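Local coordinates for protein fructose transport system repressor FruR (Pseudomonas putida, PDB 3O75) that probably binds specific DNA sites as a LacI-family regulator of transcription and holds fructose 1-phosphate in its sugar-binding domain, at residues S102-A107 and Q136-G141; D106-L111 and G212-N217; M230-G235 and V261-K266. All coordinates share one frame; numbering follows the deposited sequence.

Contact 1. Residues S102-A107 and Q136-G141; sequences SDDRDA and QARAGG. With F1X (1-O-phosphono-beta-D-fructofuranose), chain C.
Arg-138 and Asp-104 meet in a salt bridge in which OD1 takes both nitrogens of one guanidinium edge: Arg-138 NH2 lies 3.0 Å from Asp-104 OD1, and Arg-138 NE makes a weak bond to it. The two do not form a coplanar bidentate pair, since the carboxylate and guanidinium planes are 53° apart and NH2 meets OD1 from above the carboxylate. The chain of Arg-138, extended from CG to NE, carries its other edge into the ligand: Arg-138 NH1 donates to O2 of the bound fructose 1-phosphate at 3.0 Å with an angle of 169°, and NH2 donates to O3. Asp-104 is thus a second-shell residue orienting a first-shell arginine, and its carboxylate probably balances part of that charge. In the two-lobed periplasmic-binding-protein fold of LacI-family sensors, this sets the start of helix 104-116 and a side chain from the second turn of helix 133-145 at the sugar cleft. Farther out, CA-H...O contacts run from Arg-105 CA to Ala-137 O (3.5 Å) and from Gly-141 CA to Arg-105 O (3.4 Å); a CB on Gly-141 would clash there. Arg-105 bends past Gly-140 toward Glu-144, its salt-bridge partner, while Asp-104 CB rests on Ala-137 CB.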
loop_
_atom_site.group_PDB
_atom_site.type_symbol
_atom_site.label_atom_id
_atom_site.label_comp_id
_atom_site.label_asym_id
_atom_site.label_seq_id
_atom_site.Cartn_x
_atom_site.Cartn_y
_atom_site.Cartn_z
ATOM N N SER A 102 -8.012 -10.631 -14.153
ATOM C CA SER A 102 -7.024 -10.454 -15.218
ATOM C C SER A 102 -6.933 -11.699 -16.098
ATOM O O SER A 102 -7.461 -12.757 -15.752
ATOM C CB SER A 102 -5.645 -10.146 -14.629
ATOM O OG SER A 102 -5.665 -8.954 -13.859
ATOM N N ASP A 103 -6.263 -11.566 -17.237
ATOM C CA ASP A 103 -5.982 -12.714 -18.094
ATOM C C ASP A 103 -4.753 -13.460 -17.583
ATOM O O ASP A 103 -3.715 -13.489 -18.246
ATOM C CB ASP A 103 -5.772 -12.278 -19.549
ATOM C CG ASP A 103 -4.682 -11.221 -19.701
ATOM O OD1 ASP A 103 -4.491 -10.410 -18.773
ATOM O OD2 ASP A 103 -4.016 -11.198 -20.759
ATOM N N ASP A 104 -4.884 -14.067 -16.408
ATOM C CA ASP A 104 -3.750 -14.690 -15.728
ATOM C C ASP A 104 -2.984 -15.699 -16.590
ATOM O O ASP A 104 -1.759 -15.638 -16.686
ATOM C CB ASP A 104 -4.209 -15.341 -14.418
ATOM C CG ASP A 104 -4.702 -14.324 -13.401
ATOM O OD1 ASP A 104 -3.970 -13.353 -13.127
ATOM O OD2 ASP A 104 -5.823 -14.485 -12.879
ATOM N N ARG A 105 -3.705 -16.621 -17.217
ATOM C CA ARG A 105 -3.073 -17.648 -18.029
ATOM C C ARG A 105 -2.257 -17.052 -19.180
ATOM O O ARG A 105 -1.085 -17.383 -19.350
ATOM C CB ARG A 105 -4.120 -18.628 -18.558
ATOM C CG ARG A 105 -3.565 -19.661 -19.520
ATOM C CD ARG A 105 -4.407 -20.930 -19.531
ATOM N NE ARG A 105 -3.763 -22.009 -18.786
ATOM C CZ ARG A 105 -4.147 -23.281 -18.828
ATOM N NH1 ARG A 105 -5.176 -23.639 -19.584
ATOM N NH2 ARG A 105 -3.499 -24.196 -18.120
ATOM N N ASP A 106 -2.874 -16.171 -19.963
ATOM C CA ASP A 106 -2.197 -15.566 -21.110
ATOM C C ASP A 106 -1.060 -14.634 -20.685
ATOM O O ASP A 106 -0.012 -14.580 -21.335
ATOM C CB ASP A 106 -3.195 -14.805 -21.984
ATOM C CG ASP A 106 -4.274 -15.707 -22.566
ATOM O OD1 ASP A 106 -4.239 -16.931 -22.312
ATOM O OD2 ASP A 106 -5.160 -15.186 -23.281
ATOM N N ALA A 107 -1.266 -13.898 -19.597
ATOM C CA ALA A 107 -0.233 -12.999 -19.096
ATOM C C ALA A 107 1.012 -13.787 -18.704
ATOM O O ALA A 107 2.129 -13.432 -19.081
ATOM C CB ALA A 107 -0.748 -12.189 -17.914
ATOM N N GLN A 136 -3.379 -21.463 -10.217
ATOM C CA GLN A 136 -3.441 -22.555 -11.183
ATOM C C GLN A 136 -3.352 -22.044 -12.616
ATOM O O GLN A 136 -2.728 -22.675 -13.468
ATOM C CB GLN A 136 -4.711 -23.388 -10.989
ATOM C CG GLN A 136 -4.754 -24.135 -9.661
ATOM C CD GLN A 136 -6.097 -24.791 -9.393
ATOM O OE1 GLN A 136 -7.007 -24.738 -10.222
ATOM N NE2 GLN A 136 -6.228 -25.408 -8.224
ATOM N N ALA A 137 -3.972 -20.899 -12.877
ATOM C CA ALA A 137 -3.906 -20.290 -14.203
ATOM C C ALA A 137 -2.494 -19.799 -14.519
ATOM O O ALA A 137 -2.010 -19.952 -15.639
ATOM C CB ALA A 137 -4.909 -19.146 -14.320
ATOM N N ARG A 138 -1.831 -19.220 -13.523
ATOM C CA ARG A 138 -0.485 -18.688 -13.715
ATOM C C ARG A 138 0.567 -19.781 -13.871
ATOM O O ARG A 138 1.490 -19.649 -14.671
ATOM C CB ARG A 138 -0.119 -17.725 -12.586
ATOM C CG ARG A 138 -0.931 -16.447 -12.639
ATOM C CD ARG A 138 -0.736 -15.566 -11.413
ATOM N NE ARG A 138 -1.826 -14.601 -11.305
ATOM C CZ ARG A 138 -1.880 -13.611 -10.420
ATOM N NH1 ARG A 138 -0.897 -13.436 -9.545
ATOM N NH2 ARG A 138 -2.927 -12.795 -10.416
ATOM N N ALA A 139 0.429 -20.861 -13.113
ATOM C CA ALA A 139 1.309 -22.008 -13.288
ATOM C C ALA A 139 1.073 -22.643 -14.657
ATOM O O ALA A 139 2.006 -23.108 -15.309
ATOM C CB ALA A 139 1.081 -23.026 -12.185
ATOM N N GLY A 140 -0.187 -22.661 -15.083
ATOM C CA GLY A 140 -0.555 -23.228 -16.368
ATOM C C GLY A 140 0.041 -22.486 -17.551
ATOM O O GLY A 140 0.610 -23.102 -18.455
ATOM N N GLY A 141 -0.091 -21.164 -17.556
ATOM C CA GLY A 141 0.443 -20.368 -18.647
ATOM C C GLY A 141 1.949 -20.523 -18.760
ATOM O O GLY A 141 2.503 -20.554 -19.855
HETATM C C1 F1X C . -1.619 -8.844 -7.090
HETATM O O1 F1X C . -0.250 -8.470 -7.135
HETATM P P1 F1X C . 0.413 -8.117 -8.556
HETATM C C2 F1X C . -1.711 -10.348 -6.908
HETATM O O2 F1X C . -0.729 -11.001 -7.724
HETATM C C3 F1X C . -3.103 -10.843 -7.277
HETATM O O3 F1X C . -3.254 -11.018 -8.684
HETATM C C4 F1X C . -3.169 -12.136 -6.504
HETATM O O4 F1X C . -4.496 -12.637 -6.324
HETATM C C5 F1X C . -2.575 -11.633 -5.202
HETATM O O5 F1X C . -1.510 -10.740 -5.550
HETATM C C6 F1X C . -2.137 -12.785 -4.332
HETATM O O6 F1X C . -3.287 -13.097 -3.555
HETATM O O1P F1X C . 0.231 -9.366 -9.379
HETATM O O2P F1X C . -0.380 -6.937 -9.052
HETATM O O3P F1X C . 1.852 -7.821 -8.215
#

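Contact 2. Residues D106-L111 and G212-N217; sequences DASRQL and GTFGDN. With F1X (1-O-phosphono-beta-D-fructofuranose), chain C.
Ala-107 opens the contact by setting its methyl against the far end of the Phe-214 ring, with Ala-107 CB 3.8 Å from Phe-214 CZ. The approach is oblique to the ring, neither over a face nor in its plane. One residue on, Ser-108 meets the same end of the aromatic group in two ways. Ser-108 N stands 3.6 Å from Phe-214 CZ, while Ser-108 CB lies at the ring edge, in plane, 3.8 Å from Phe-214 CE1. The hydroxyl has its polar partner elsewhere: OG, anti to the backbone N (chi1 -165°), is hydrogen-bonded to the carbonyl of Arg-138 on helix 133-145. A turn farther, Leu-111 reaches the strand with both methyls. Leu-111 CD2 packs 3.5 Å from Thr-213 C and also touches Phe-214 CD1, and Leu-111 CD1 lies beside Gly-212 CA. Leu-111 can come this close because Gly-212 has no CB; one would sit tight against Leu-111 CG.

On the strand, Thr-213 turns its side chain from the helix; Thr-213 OG1 donates to Phe-214 O at 2.7 Å and is also hydrogen-bonded to the hydroxyl of Thr-186. Phe-214 carries its ring to the helix, beside Leu-111, while Phe-214 CB borders the phosphate of the bound sugar, 3.7 Å from its O1P. Gly-215 follows, with Gly-215 CA 3.1 Å from O3P of the sugar phosphate; its backbone angles favour glycine, and a CB would strike that oxygen.

The local axes of helix 106-111 and strand 212-214 pass 9.1 Å apart, their directions 168° apart and so close to antiparallel. A helix whose Ala-107 and Leu-111 face a strand, the strand's C-terminal end opening into a ligand site, is the layered alpha/beta architecture of a periplasmic-binding-protein lobe.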
loop_
_atom_site.group_PDB
_atom_site.type_symbol
_atom_site.label_atom_id
_atom_site.label_comp_id
_atom_site.label_asym_id
_atom_site.label_seq_id
_atom_site.Cartn_x
_atom_site.Cartn_y
_atom_site.Cartn_z
ATOM N N ASP A 106 -2.874 -16.171 -19.963
ATOM C CA ASP A 106 -2.197 -15.566 -21.110
ATOM C C ASP A 106 -1.060 -14.634 -20.685
ATOM O O ASP A 106 -0.012 -14.580 -21.335
ATOM C CB ASP A 106 -3.195 -14.805 -21.984
ATOM C CG ASP A 106 -4.274 -15.707 -22.566
ATOM O OD1 ASP A 106 -4.239 -16.931 -22.312
ATOM O OD2 ASP A 106 -5.160 -15.186 -23.281
ATOM N N ALA A 107 -1.266 -13.898 -19.597
ATOM C CA ALA A 107 -0.233 -12.999 -19.096
ATOM C C ALA A 107 1.012 -13.787 -18.704
ATOM O O ALA A 107 2.129 -13.432 -19.081
ATOM C CB ALA A 107 -0.748 -12.189 -17.914
ATOM N N SER A 108 0.811 -14.862 -17.949
ATOM C CA SER A 108 1.919 -15.702 -17.517
ATOM C C SER A 108 2.648 -16.304 -18.721
ATOM O O SER A 108 3.880 -16.267 -18.800
ATOM C CB SER A 108 1.419 -16.812 -16.589
ATOM O OG SER A 108 2.501 -17.423 -15.904
ATOM N N ARG A 109 1.881 -16.856 -19.656
ATOM C CA ARG A 109 2.452 -17.463 -20.852
ATOM C C ARG A 109 3.318 -16.459 -21.598
ATOM O O ARG A 109 4.477 -16.728 -21.910
ATOM C CB ARG A 109 1.344 -17.980 -21.770
ATOM C CG ARG A 109 1.851 -18.474 -23.111
ATOM C CD ARG A 109 0.738 -19.070 -23.957
ATOM N NE ARG A 109 -0.287 -18.089 -24.302
ATOM C CZ ARG A 109 -1.551 -18.159 -23.895
ATOM N NH1 ARG A 109 -1.950 -19.171 -23.133
ATOM N NH2 ARG A 109 -2.418 -17.222 -24.255
ATOM N N GLN A 110 2.752 -15.290 -21.867
ATOM C CA GLN A 110 3.479 -14.251 -22.580
ATOM C C GLN A 110 4.730 -13.849 -21.803
ATOM O O GLN A 110 5.777 -13.571 -22.390
ATOM C CB GLN A 110 2.573 -13.043 -22.817
ATOM C CG GLN A 110 3.126 -12.034 -23.806
ATOM C CD GLN A 110 2.191 -10.860 -24.023
ATOM O OE1 GLN A 110 1.010 -10.922 -23.685
ATOM N NE2 GLN A 110 2.715 -9.785 -24.599
ATOM N N LEU A 111 4.623 -13.844 -20.478
ATOM C CA LEU A 111 5.741 -13.456 -19.627
ATOM C C LEU A 111 6.884 -14.473 -19.686
ATOM O O LEU A 111 8.032 -14.110 -19.935
ATOM C CB LEU A 111 5.265 -13.254 -18.185
ATOM C CG LEU A 111 6.157 -12.511 -17.186
ATOM C CD1 LEU A 111 6.539 -11.136 -17.716
ATOM C CD2 LEU A 111 5.460 -12.389 -15.833
ATOM N N GLY A 212 11.170 -12.037 -14.853
ATOM C CA GLY A 212 9.831 -11.644 -15.250
ATOM C C GLY A 212 8.921 -11.729 -14.041
ATOM O O GLY A 212 9.031 -12.664 -13.250
ATOM N N THR A 213 8.024 -10.761 -13.883
ATOM C CA THR A 213 7.133 -10.771 -12.730
ATOM C C THR A 213 5.730 -10.282 -13.044
ATOM O O THR A 213 5.530 -9.418 -13.900
ATOM C CB THR A 213 7.671 -9.898 -11.570
ATOM O OG1 THR A 213 6.823 -10.055 -10.425
ATOM C CG2 THR A 213 7.684 -8.423 -11.965
ATOM N N PHE A 214 4.761 -10.847 -12.337
ATOM C CA PHE A 214 3.444 -10.245 -12.236
ATOM C C PHE A 214 3.564 -9.011 -11.350
ATOM O O PHE A 214 4.347 -8.995 -10.402
ATOM C CB PHE A 214 2.450 -11.237 -11.633
ATOM C CG PHE A 214 1.753 -12.083 -12.653
ATOM C CD1 PHE A 214 2.422 -13.107 -13.301
ATOM C CD2 PHE A 214 0.428 -11.852 -12.971
ATOM C CE1 PHE A 214 1.779 -13.885 -14.251
ATOM C CE2 PHE A 214 -0.220 -12.626 -13.920
ATOM C CZ PHE A 214 0.458 -13.642 -14.561
ATOM N N GLY A 215 2.786 -7.981 -11.658
ATOM C CA GLY A 215 2.881 -6.723 -10.947
ATOM C C GLY A 215 3.956 -5.828 -11.532
ATOM O O GLY A 215 4.621 -6.185 -12.507
ATOM N N ASP A 216 4.125 -4.659 -10.926
ATOM C CA ASP A 216 5.086 -3.670 -11.395
ATOM C C ASP A 216 5.384 -2.707 -10.254
ATOM O O ASP A 216 4.598 -2.590 -9.319
ATOM C CB ASP A 216 4.516 -2.909 -12.596
ATOM C CG ASP A 216 5.551 -2.035 -13.282
ATOM O OD1 ASP A 216 6.755 -2.345 -13.180
ATOM O OD2 ASP A 216 5.159 -1.043 -13.934
ATOM N N ASN A 217 6.517 -2.020 -10.321
ATOM C CA ASN A 217 6.891 -1.086 -9.261
ATOM C C ASN A 217 7.863 -0.030 -9.770
ATOM O O ASN A 217 8.656 -0.299 -10.674
ATOM C CB ASN A 217 7.501 -1.841 -8.073
ATOM C CG ASN A 217 7.728 -0.948 -6.861
ATOM O OD1 ASN A 217 8.766 -0.295 -6.739
ATOM N ND2 ASN A 217 6.755 -0.921 -5.958
HETATM C C1 F1X C . -1.619 -8.844 -7.090
HETATM O O1 F1X C . -0.250 -8.470 -7.135
HETATM P P1 F1X C . 0.413 -8.117 -8.556
HETATM C C2 F1X C . -1.711 -10.348 -6.908
HETATM O O2 F1X C . -0.729 -11.001 -7.724
HETATM C C3 F1X C . -3.103 -10.843 -7.277
HETATM O O3 F1X C . -3.254 -11.018 -8.684
HETATM C C4 F1X C . -3.169 -12.136 -6.504
HETATM O O4 F1X C . -4.496 -12.637 -6.324
HETATM C C5 F1X C . -2.575 -11.633 -5.202
HETATM O O5 F1X C . -1.510 -10.740 -5.550
HETATM C C6 F1X C . -2.137 -12.785 -4.332
HETATM O O6 F1X C . -3.287 -13.097 -3.555
HETATM O O1P F1X C . 0.231 -9.366 -9.379
HETATM O O2P F1X C . -0.380 -6.937 -9.052
HETATM O O3P F1X C . 1.852 -7.821 -8.215
#

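Contact 3. Residues M230-G235 and V261-K266; sequences MAQQHG and VGRTFK. With F1X (1-O-phosphono-beta-D-fructofuranose), chain C.
Strands 227-231 and 257-266 join here as antiparallel neighbours, at the crossovers between the two lobes of the LacI-type sugar-binding fold and beside the phosphate of fructose 1-phosphate. Ala-231 and Thr-264 form the hydrogen-bonded pair: Ala-231 N reaches Thr-264 O at 2.8 Å, and Thr-264 N returns to Ala-231 O at 2.6 Å, in the carbonyl plane. Met-230 and Phe-265 are the adjacent non-hydrogen-bonded pair. Met-230 bends at chi2 (-76°), which brings CE over one face of the Phe-265 ring, 3.9 Å from its centroid, as a CH-pi contact, with the sulfur lying obliquely beside the ring.

Arg-263 carries the polar work. Arg-263 NH1 donates to Met-230 O (3.0 Å), and that oxygen lies 4° from the guanidinium plane; NH1 and NH2 together grip the phosphate oxygen O1P. Gln-232 runs side by side with the arginine, laying CG over the centre of one guanidinium face, 3.3 Å above the plane, and sending NE2 to the second phosphate oxygen, O2P, at 2.9 Å. Held by backbone carbonyl, phosphate and glutamine, the group is fixed in its rotation. A leucine in place of Arg-263 would probably leave O1P without its paired donors and Met-230 O without its guanidinium bond, and would take away the flat surface on which Gln-232 lies.

Gln-233, right before helix 234-251, joins the two segments beyond the strands: Gln-233 CB packs on Val-261 CG1. Its amide is bonded as well, Gln-233 NE2 donating to Gly-262 O at 2.8 Å with an angle of 163°, and a water accepts from Gln-233 N while donating to Val-261 O.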
loop_
_atom_site.group_PDB
_atom_site.type_symbol
_atom_site.label_atom_id
_atom_site.label_comp_id
_atom_site.label_asym_id
_atom_site.label_seq_id
_atom_site.Cartn_x
_atom_site.Cartn_y
_atom_site.Cartn_z
ATOM N N MET A 230 4.128 -7.688 -15.904
ATOM C CA MET A 230 2.735 -7.692 -16.318
ATOM C C MET A 230 1.906 -6.976 -15.257
ATOM O O MET A 230 1.522 -7.571 -14.247
ATOM C CB MET A 230 2.230 -9.123 -16.494
ATOM C CG MET A 230 2.695 -9.805 -17.760
ATOM S SD MET A 230 1.808 -9.251 -19.237
ATOM C CE MET A 230 2.510 -10.363 -20.458
ATOM N N ALA A 231 1.646 -5.692 -15.484
ATOM C CA ALA A 231 0.928 -4.876 -14.515
ATOM C C ALA A 231 -0.582 -4.950 -14.718
ATOM O O ALA A 231 -1.062 -4.950 -15.847
ATOM C CB ALA A 231 1.406 -3.436 -14.592
ATOM N N GLN A 232 -1.330 -5.010 -13.620
ATOM C CA GLN A 232 -2.784 -4.968 -13.688
ATOM C C GLN A 232 -3.232 -3.601 -14.165
ATOM O O GLN A 232 -2.539 -2.607 -13.964
ATOM C CB GLN A 232 -3.402 -5.193 -12.308
ATOM C CG GLN A 232 -3.225 -6.568 -11.708
ATOM C CD GLN A 232 -3.968 -6.697 -10.389
ATOM O OE1 GLN A 232 -5.172 -6.442 -10.315
ATOM N NE2 GLN A 232 -3.252 -7.084 -9.340
ATOM N N GLN A 233 -4.408 -3.550 -14.777
ATOM C CA GLN A 233 -5.078 -2.281 -15.014
ATOM C C GLN A 233 -6.008 -2.015 -13.831
ATOM O O GLN A 233 -7.223 -2.187 -13.931
ATOM C CB GLN A 233 -5.851 -2.314 -16.334
ATOM C CG GLN A 233 -4.982 -2.669 -17.537
ATOM C CD GLN A 233 -5.672 -2.412 -18.863
ATOM O OE1 GLN A 233 -6.147 -1.307 -19.124
ATOM N NE2 GLN A 233 -5.722 -3.431 -19.712
ATOM N N HIS A 234 -5.421 -1.610 -12.707
ATOM C CA HIS A 234 -6.161 -1.457 -11.458
ATOM C C HIS A 234 -7.380 -0.569 -11.636
ATOM O O HIS A 234 -8.464 -0.892 -11.148
ATOM C CB HIS A 234 -5.270 -0.865 -10.365
ATOM C CG HIS A 234 -4.015 -1.641 -10.116
ATOM N ND1 HIS A 234 -2.858 -1.429 -10.834
ATOM C CD2 HIS A 234 -3.734 -2.620 -9.225
ATOM C CE1 HIS A 234 -1.917 -2.249 -10.397
ATOM N NE2 HIS A 234 -2.422 -2.981 -9.424
ATOM N N GLY A 235 -7.197 0.550 -12.334
ATOM C CA GLY A 235 -8.275 1.497 -12.556
ATOM C C GLY A 235 -9.415 0.932 -13.384
ATOM O O GLY A 235 -10.589 1.162 -13.087
ATOM N N VAL A 261 -9.766 -8.562 -17.698
ATOM C CA VAL A 261 -9.042 -7.342 -18.023
ATOM C C VAL A 261 -7.569 -7.680 -18.199
ATOM O O VAL A 261 -6.912 -8.136 -17.266
ATOM C CB VAL A 261 -9.190 -6.272 -16.928
ATOM C CG1 VAL A 261 -8.339 -5.062 -17.262
ATOM C CG2 VAL A 261 -10.643 -5.865 -16.767
ATOM N N GLY A 262 -7.057 -7.462 -19.405
ATOM C CA GLY A 262 -5.681 -7.799 -19.719
ATOM C C GLY A 262 -4.672 -7.020 -18.898
ATOM O O GLY A 262 -4.900 -5.862 -18.549
ATOM N N ARG A 263 -3.553 -7.662 -18.581
ATOM C CA ARG A 263 -2.461 -6.972 -17.911
ATOM C C ARG A 263 -1.602 -6.207 -18.922
ATOM O O ARG A 263 -1.506 -6.590 -20.090
ATOM C CB ARG A 263 -1.613 -7.957 -17.100
ATOM C CG ARG A 263 -2.351 -8.601 -15.931
ATOM C CD ARG A 263 -1.377 -9.059 -14.862
ATOM N NE ARG A 263 -2.050 -9.465 -13.629
ATOM C CZ ARG A 263 -1.524 -9.333 -12.412
ATOM N NH1 ARG A 263 -0.322 -8.795 -12.260
ATOM N NH2 ARG A 263 -2.199 -9.732 -11.344
ATOM N N THR A 264 -0.991 -5.116 -18.476
ATOM C CA THR A 264 -0.101 -4.338 -19.328
ATOM C C THR A 264 1.312 -4.909 -19.280
ATOM O O THR A 264 1.895 -5.050 -18.208
ATOM C CB THR A 264 -0.072 -2.860 -18.897
ATOM O OG1 THR A 264 -1.409 -2.350 -18.855
ATOM C CG2 THR A 264 0.746 -2.028 -19.875
ATOM N N PHE A 265 1.855 -5.236 -20.448
ATOM C CA PHE A 265 3.191 -5.814 -20.543
ATOM C C PHE A 265 4.256 -4.725 -20.628
ATOM O O PHE A 265 4.322 -3.979 -21.603
ATOM C CB PHE A 265 3.268 -6.730 -21.768
ATOM C CG PHE A 265 4.489 -7.607 -21.810
ATOM C CD1 PHE A 265 5.108 -8.019 -20.644
ATOM C CD2 PHE A 265 4.997 -8.046 -23.023
ATOM C CE1 PHE A 265 6.224 -8.838 -20.687
ATOM C CE2 PHE A 265 6.113 -8.863 -23.070
ATOM C CZ PHE A 265 6.727 -9.258 -21.897
ATOM N N LYS A 266 5.081 -4.622 -19.593
ATOM C CA LYS A 266 6.215 -3.711 -19.615
ATOM C C LYS A 266 7.464 -4.524 -19.912
ATOM O O LYS A 266 8.016 -5.171 -19.024
ATOM C CB LYS A 266 6.358 -2.996 -18.270
ATOM C CG LYS A 266 5.034 -2.590 -17.638
ATOM C CD LYS A 266 4.797 -1.093 -17.698
ATOM C CE LYS A 266 3.424 -0.751 -17.140
ATOM N NZ LYS A 266 3.179 0.719 -17.100
HETATM C C1 F1X C . -1.619 -8.844 -7.090
HETATM O O1 F1X C . -0.250 -8.470 -7.135
HETATM P P1 F1X C . 0.413 -8.117 -8.556
HETATM C C2 F1X C . -1.711 -10.348 -6.908
HETATM O O2 F1X C . -0.729 -11.001 -7.724
HETATM C C3 F1X C . -3.103 -10.843 -7.277
HETATM O O3 F1X C . -3.254 -11.018 -8.684
HETATM C C4 F1X C . -3.169 -12.136 -6.504
HETATM O O4 F1X C . -4.496 -12.637 -6.324
HETATM C C5 F1X C . -2.575 -11.633 -5.202
HETATM O O5 F1X C . -1.510 -10.740 -5.550
HETATM C C6 F1X C . -2.137 -12.785 -4.332
HETATM O O6 F1X C . -3.287 -13.097 -3.555
HETATM O O1P F1X C . 0.231 -9.366 -9.379
HETATM O O2P F1X C . -0.380 -6.937 -9.052
HETATM O O3P F1X C . 1.852 -7.821 -8.215
HETATM O O HOH W 1 -5.525 -6.111 -15.521
#

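All three contacts touch the same bound sugar phosphate. Centres of contacts 1 and 2 lie about 9 Å apart, as do those of 2 and 3, and those of 1 and 3 about 13 Å. Contacts 1 and 2 start on the same helix, 104-116, and share Asp-106 and Ala-107; contact 3 opens only after both have closed along the chain. Contacts 2 and 3 meet in one sheet, where strands 210-214 and 227-231 are neighbours and Thr-213 O is hydrogen-bonded to Met-230 N. Asp-103 OD1 is hydrogen-bonded to Arg-263 N, linking contact 1 to contact 3. Sugar hydroxyls and phosphate are thereby read by connected elements at the lobe junction, consistent with ligand-controlled lobe movement in this family.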